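PDB 6B8C: NLP/P60, which probably cleaves peptide bonds in the stem peptides of bacterial peptidoglycan, as a secreted endopeptidase of the NlpC/P60 family that releases muropeptides. Local coordinates for residues T104-Y116 with K127-A139. Numbering follows the deposited sequence.
Sequences TYHVAIALGGGQY and KVGSVQWFAPDFA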
loop_
_atom_site.group_PDB
_atom_site.type_symbol
_atom_site.label_atom_id
_atom_site.label_comp_id
_atom_site.label_asym_id
_atom_site.label_seq_id
_atom_site.Cartn_x
_atom_site.Cartn_y
_atom_site.Cartn_z
ATOM N N THR A 104 5.413 5.010 -11.075
ATOM C CA THR A 104 4.653 5.204 -9.851
ATOM C C THR A 104 5.552 5.762 -8.759
ATOM O O THR A 104 6.712 5.365 -8.621
ATOM C CB THR A 104 4.019 3.896 -9.384
ATOM O OG1 THR A 104 5.027 2.884 -9.281
ATOM C CG2 THR A 104 2.936 3.453 -10.355
ATOM N N TYR A 105 5.013 6.705 -7.991
ATOM C CA TYR A 105 5.752 7.343 -6.916
ATOM C C TYR A 105 5.131 7.102 -5.547
ATOM O O TYR A 105 5.694 7.549 -4.541
ATOM C CB TYR A 105 5.871 8.855 -7.176
ATOM C CG TYR A 105 4.547 9.576 -7.349
ATOM C CD1 TYR A 105 3.852 10.063 -6.249
ATOM C CD2 TYR A 105 3.999 9.776 -8.611
ATOM C CE1 TYR A 105 2.646 10.723 -6.399
ATOM C CE2 TYR A 105 2.790 10.438 -8.772
ATOM C CZ TYR A 105 2.119 10.909 -7.658
ATOM O OH TYR A 105 0.918 11.568 -7.803
ATOM N N HIS A 106 3.999 6.408 -5.476
ATOM C CA HIS A 106 3.328 6.184 -4.206
ATOM C C HIS A 106 2.427 4.967 -4.332
ATOM O O HIS A 106 1.885 4.686 -5.404
ATOM C CB HIS A 106 2.510 7.405 -3.776
ATOM C CG HIS A 106 2.108 7.381 -2.335
ATOM N ND1 HIS A 106 2.977 7.707 -1.316
ATOM C CD2 HIS A 106 0.935 7.058 -1.740
ATOM C CE1 HIS A 106 2.356 7.592 -0.157
ATOM N NE2 HIS A 106 1.115 7.199 -0.386
ATOM N N VAL A 107 2.257 4.267 -3.213
ATOM C CA VAL A 107 1.440 3.064 -3.147
ATOM C C VAL A 107 0.737 3.028 -1.796
ATOM O O VAL A 107 1.229 3.566 -0.801
ATOM C CB VAL A 107 2.291 1.790 -3.366
ATOM C CG1 VAL A 107 3.208 1.552 -2.177
ATOM C CG2 VAL A 107 1.407 0.582 -3.621
ATOM N N ALA A 108 -0.436 2.404 -1.776
ATOM C CA ALA A 108 -1.184 2.202 -0.542
ATOM C C ALA A 108 -1.955 0.894 -0.650
ATOM O O ALA A 108 -2.046 0.293 -1.720
ATOM C CB ALA A 108 -2.129 3.373 -0.251
ATOM N N ILE A 109 -2.508 0.448 0.478
ATOM C CA ILE A 109 -3.340 -0.750 0.522
ATOM C C ILE A 109 -4.802 -0.329 0.534
ATOM O O ILE A 109 -5.227 0.448 1.399
ATOM C CB ILE A 109 -3.007 -1.627 1.742
ATOM C CG1 ILE A 109 -1.632 -2.282 1.573
ATOM C CG2 ILE A 109 -4.075 -2.695 1.934
ATOM C CD1 ILE A 109 -1.117 -2.948 2.823
ATOM N N ALA A 110 -5.569 -0.842 -0.421
ATOM C CA ALA A 110 -6.977 -0.493 -0.519
ATOM C C ALA A 110 -7.761 -1.068 0.652
ATOM O O ALA A 110 -7.561 -2.219 1.053
ATOM C CB ALA A 110 -7.562 -1.000 -1.837
ATOM N N LEU A 111 -8.656 -0.253 1.205
ATOM C CA LEU A 111 -9.586 -0.694 2.231
ATOM C C LEU A 111 -10.995 -0.914 1.700
ATOM O O LEU A 111 -11.857 -1.377 2.454
ATOM C CB LEU A 111 -9.638 0.325 3.374
ATOM C CG LEU A 111 -8.337 0.578 4.129
ATOM C CD1 LEU A 111 -8.579 1.596 5.221
ATOM C CD2 LEU A 111 -7.787 -0.712 4.709
ATOM N N GLY A 112 -11.249 -0.592 0.435
ATOM C CA GLY A 112 -12.597 -0.623 -0.091
ATOM C C GLY A 112 -13.348 0.644 0.257
ATOM O O GLY A 112 -13.106 1.248 1.306
ATOM N N GLY A 113 -14.249 1.069 -0.621
ATOM C CA GLY A 113 -15.033 2.263 -0.357
ATOM C C GLY A 113 -14.238 3.550 -0.391
ATOM O O GLY A 113 -14.479 4.442 0.432
ATOM N N GLY A 114 -13.288 3.668 -1.319
ATOM C CA GLY A 114 -12.523 4.892 -1.459
ATOM C C GLY A 114 -11.541 5.175 -0.347
ATOM O O GLY A 114 -11.071 6.311 -0.228
ATOM N N GLN A 115 -11.215 4.177 0.468
ATOM C CA GLN A 115 -10.326 4.340 1.605
ATOM C C GLN A 115 -9.082 3.489 1.416
ATOM O O GLN A 115 -9.117 2.435 0.775
ATOM C CB GLN A 115 -11.027 3.951 2.909
ATOM C CG GLN A 115 -12.287 4.745 3.177
ATOM C CD GLN A 115 -13.232 4.030 4.115
ATOM O OE1 GLN A 115 -14.405 3.841 3.799
ATOM N NE2 GLN A 115 -12.728 3.628 5.276
ATOM N N TYR A 116 -7.977 3.955 1.984
ATOM C CA TYR A 116 -6.735 3.203 1.943
ATOM C C TYR A 116 -5.954 3.479 3.215
ATOM O O TYR A 116 -6.331 4.316 4.035
ATOM C CB TYR A 116 -5.909 3.544 0.699
ATOM C CG TYR A 116 -5.786 5.019 0.411
ATOM C CD1 TYR A 116 -4.853 5.804 1.078
ATOM C CD2 TYR A 116 -6.588 5.625 -0.550
ATOM C CE1 TYR A 116 -4.732 7.154 0.806
ATOM C CE2 TYR A 116 -6.476 6.969 -0.829
ATOM C CZ TYR A 116 -5.548 7.728 -0.149
ATOM O OH TYR A 116 -5.440 9.071 -0.428
ATOM N N LYS A 127 -1.163 5.866 8.457
ATOM C CA LYS A 127 -2.514 6.295 8.786
ATOM C C LYS A 127 -3.472 5.928 7.660
ATOM O O LYS A 127 -3.081 5.412 6.604
ATOM C CB LYS A 127 -2.567 7.802 9.069
ATOM C CG LYS A 127 -2.297 8.680 7.860
ATOM C CD LYS A 127 -2.713 10.124 8.129
ATOM C CE LYS A 127 -1.531 11.015 8.493
ATOM N NZ LYS A 127 -0.808 10.570 9.719
ATOM N N VAL A 128 -4.740 6.221 7.901
ATOM C CA VAL A 128 -5.791 6.009 6.925
ATOM C C VAL A 128 -5.920 7.253 6.048
ATOM O O VAL A 128 -5.516 8.360 6.416
ATOM C CB VAL A 128 -7.125 5.663 7.622
ATOM C CG1 VAL A 128 -7.872 6.930 8.022
ATOM C CG2 VAL A 128 -7.982 4.773 6.743
ATOM N N GLY A 129 -6.482 7.057 4.861
ATOM C CA GLY A 129 -6.683 8.145 3.924
ATOM C C GLY A 129 -7.850 7.833 3.014
ATOM O O GLY A 129 -8.291 6.685 2.903
ATOM N N SER A 130 -8.343 8.875 2.357
ATOM C CA SER A 130 -9.482 8.772 1.463
ATOM C C SER A 130 -9.073 9.209 0.064
ATOM O O SER A 130 -8.175 10.040 -0.102
ATOM C CB SER A 130 -10.655 9.629 1.963
ATOM O OG SER A 130 -11.735 9.609 1.045
ATOM N N VAL A 131 -9.728 8.631 -0.948
ATOM C CA VAL A 131 -9.489 9.080 -2.313
ATOM C C VAL A 131 -10.090 10.456 -2.543
ATOM O O VAL A 131 -9.749 11.124 -3.526
ATOM C CB VAL A 131 -10.039 8.075 -3.340
ATOM C CG1 VAL A 131 -9.440 6.696 -3.104
ATOM C CG2 VAL A 131 -11.561 8.031 -3.291
ATOM N N GLN A 132 -10.985 10.899 -1.658
ATOM C CA GLN A 132 -11.466 12.272 -1.711
ATOM C C GLN A 132 -10.406 13.262 -1.249
ATOM O O GLN A 132 -10.569 14.468 -1.459
ATOM C CB GLN A 132 -12.731 12.421 -0.864
ATOM C CG GLN A 132 -13.920 11.646 -1.403
ATOM C CD GLN A 132 -14.371 12.144 -2.764
ATOM O OE1 GLN A 132 -14.657 11.353 -3.664
ATOM N NE2 GLN A 132 -14.448 13.464 -2.917
ATOM N N TRP A 133 -9.339 12.783 -0.612
ATOM C CA TRP A 133 -8.203 13.629 -0.261
ATOM C C TRP A 133 -7.150 13.618 -1.367
ATOM O O TRP A 133 -6.847 14.659 -1.960
ATOM C CB TRP A 133 -7.583 13.164 1.064
ATOM C CG TRP A 133 -8.518 13.135 2.244
ATOM C CD1 TRP A 133 -9.775 13.666 2.319
ATOM C CD2 TRP A 133 -8.257 12.541 3.521
ATOM N NE1 TRP A 133 -10.312 13.435 3.564
ATOM C CE2 TRP A 133 -9.398 12.747 4.320
ATOM C CE3 TRP A 133 -7.166 11.853 4.065
ATOM C CZ2 TRP A 133 -9.481 12.293 5.634
ATOM C CZ3 TRP A 133 -7.250 11.401 5.369
ATOM C CH2 TRP A 133 -8.398 11.623 6.139
ATOM N N PHE A 134 -6.594 12.441 -1.660
ATOM C CA PHE A 134 -5.586 12.274 -2.704
ATOM C C PHE A 134 -5.924 11.000 -3.465
ATOM O O PHE A 134 -5.885 9.906 -2.896
ATOM C CB PHE A 134 -4.175 12.213 -2.118
ATOM C CG PHE A 134 -3.733 13.500 -1.480
ATOM C CD1 PHE A 134 -3.308 14.562 -2.264
ATOM C CD2 PHE A 134 -3.760 13.657 -0.106
ATOM C CE1 PHE A 134 -2.914 15.759 -1.689
ATOM C CE2 PHE A 134 -3.363 14.852 0.479
ATOM C CZ PHE A 134 -2.941 15.904 -0.318
ATOM N N ALA A 135 -6.265 11.144 -4.745
ATOM C CA ALA A 135 -6.783 10.036 -5.539
ATOM C C ALA A 135 -5.640 9.262 -6.180
ATOM O O ALA A 135 -4.771 9.870 -6.818
ATOM C CB ALA A 135 -7.724 10.539 -6.623
ATOM N N PRO A 136 -5.611 7.939 -6.048
ATOM C CA PRO A 136 -4.592 7.156 -6.750
ATOM C C PRO A 136 -4.905 7.074 -8.232
ATOM O O PRO A 136 -6.029 7.316 -8.677
ATOM C CB PRO A 136 -4.677 5.780 -6.085
ATOM C CG PRO A 136 -6.086 5.688 -5.612
ATOM C CD PRO A 136 -6.520 7.090 -5.259
ATOM N N ASP A 137 -3.879 6.730 -9.005
ATOM C CA ASP A 137 -4.016 6.689 -10.455
ATOM C C ASP A 137 -4.538 5.347 -10.961
ATOM O O ASP A 137 -5.395 5.325 -11.850
ATOM C CB ASP A 137 -2.680 7.034 -11.120
ATOM C CG ASP A 137 -2.294 8.493 -10.925
ATOM O OD1 ASP A 137 -3.063 9.383 -11.349
ATOM O OD2 ASP A 137 -1.228 8.754 -10.330
ATOM N N PHE A 138 -4.057 4.223 -10.430
ATOM C CA PHE A 138 -4.659 2.937 -10.800
ATOM C C PHE A 138 -4.557 1.983 -9.614
ATOM O O PHE A 138 -4.110 2.363 -8.529
ATOM C CB PHE A 138 -4.024 2.362 -12.077
ATOM C CG PHE A 138 -2.546 2.099 -11.974
ATOM C CD1 PHE A 138 -1.630 3.059 -12.375
ATOM C CD2 PHE A 138 -2.072 0.884 -11.502
ATOM C CE1 PHE A 138 -0.271 2.820 -12.293
ATOM C CE2 PHE A 138 -0.713 0.638 -11.417
ATOM C CZ PHE A 138 0.187 1.606 -11.812
ATOM N N ALA A 139 -4.982 0.734 -9.812
ATOM C CA ALA A 139 -4.948 -0.256 -8.751
ATOM C C ALA A 139 -4.446 -1.575 -9.316
ATOM O O ALA A 139 -4.306 -1.750 -10.529
ATOM C CB ALA A 139 -6.327 -0.430 -8.102
#
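The ring of Tyr116 lies flat across the backbone of Gly129, its partner in a hydrogen-bonded antiparallel pair: Gly129 O sits 3.8 Å above the ring plane, over its centre. The Gly129-Ser130 peptide runs nearly parallel to the ring, with Ser130 N 3.9 Å above the plane and offset toward the rim. Chi1 of 46°, which sets CG between the backbone N and the carbonyl carbon, turns the ring over the neighbouring strand, and its hydroxyl donates to Phe134 O at 2.6 Å from OH. That bond uses a lone pair in the carbonyl plane, with a C=O...donor angle of 136°. Val131 CG1 meets the ring edge in plane, 3.7 Å from Tyr116 CE2. Reciprocal backbone bonds, Tyr116 N to Gly129 O and Gly129 N to Tyr116 O, both 2.9 Å, belong to the hairpin of strands 115-118 and 127-130, the latter outermost in the six-stranded antiparallel sheet of the NlpC/P60 domain. Val131 N donates to Gly114 O (2.8 Å, N-H...acceptor angle 161°), continuing the ladder one step past both strand ends. Beyond Ser130 the chain leaves the sheet through an ST turn, Gln132 N donating to Ser130 OG, while Ser130 O accepts from Trp133 N and Phe134 N. Trp98 and His118 meet the Tyr116 ring edge-to-face. Leu111 CD1 touches Val128 CG2 at 3.6 Å, the side chains crossing at about a right angle. Well away from Tyr116, methyl CG2 of Thr104 touches Phe138 CZ at 3.6 Å, while Thr104 OG1 bonds to Glu79 and Thr75.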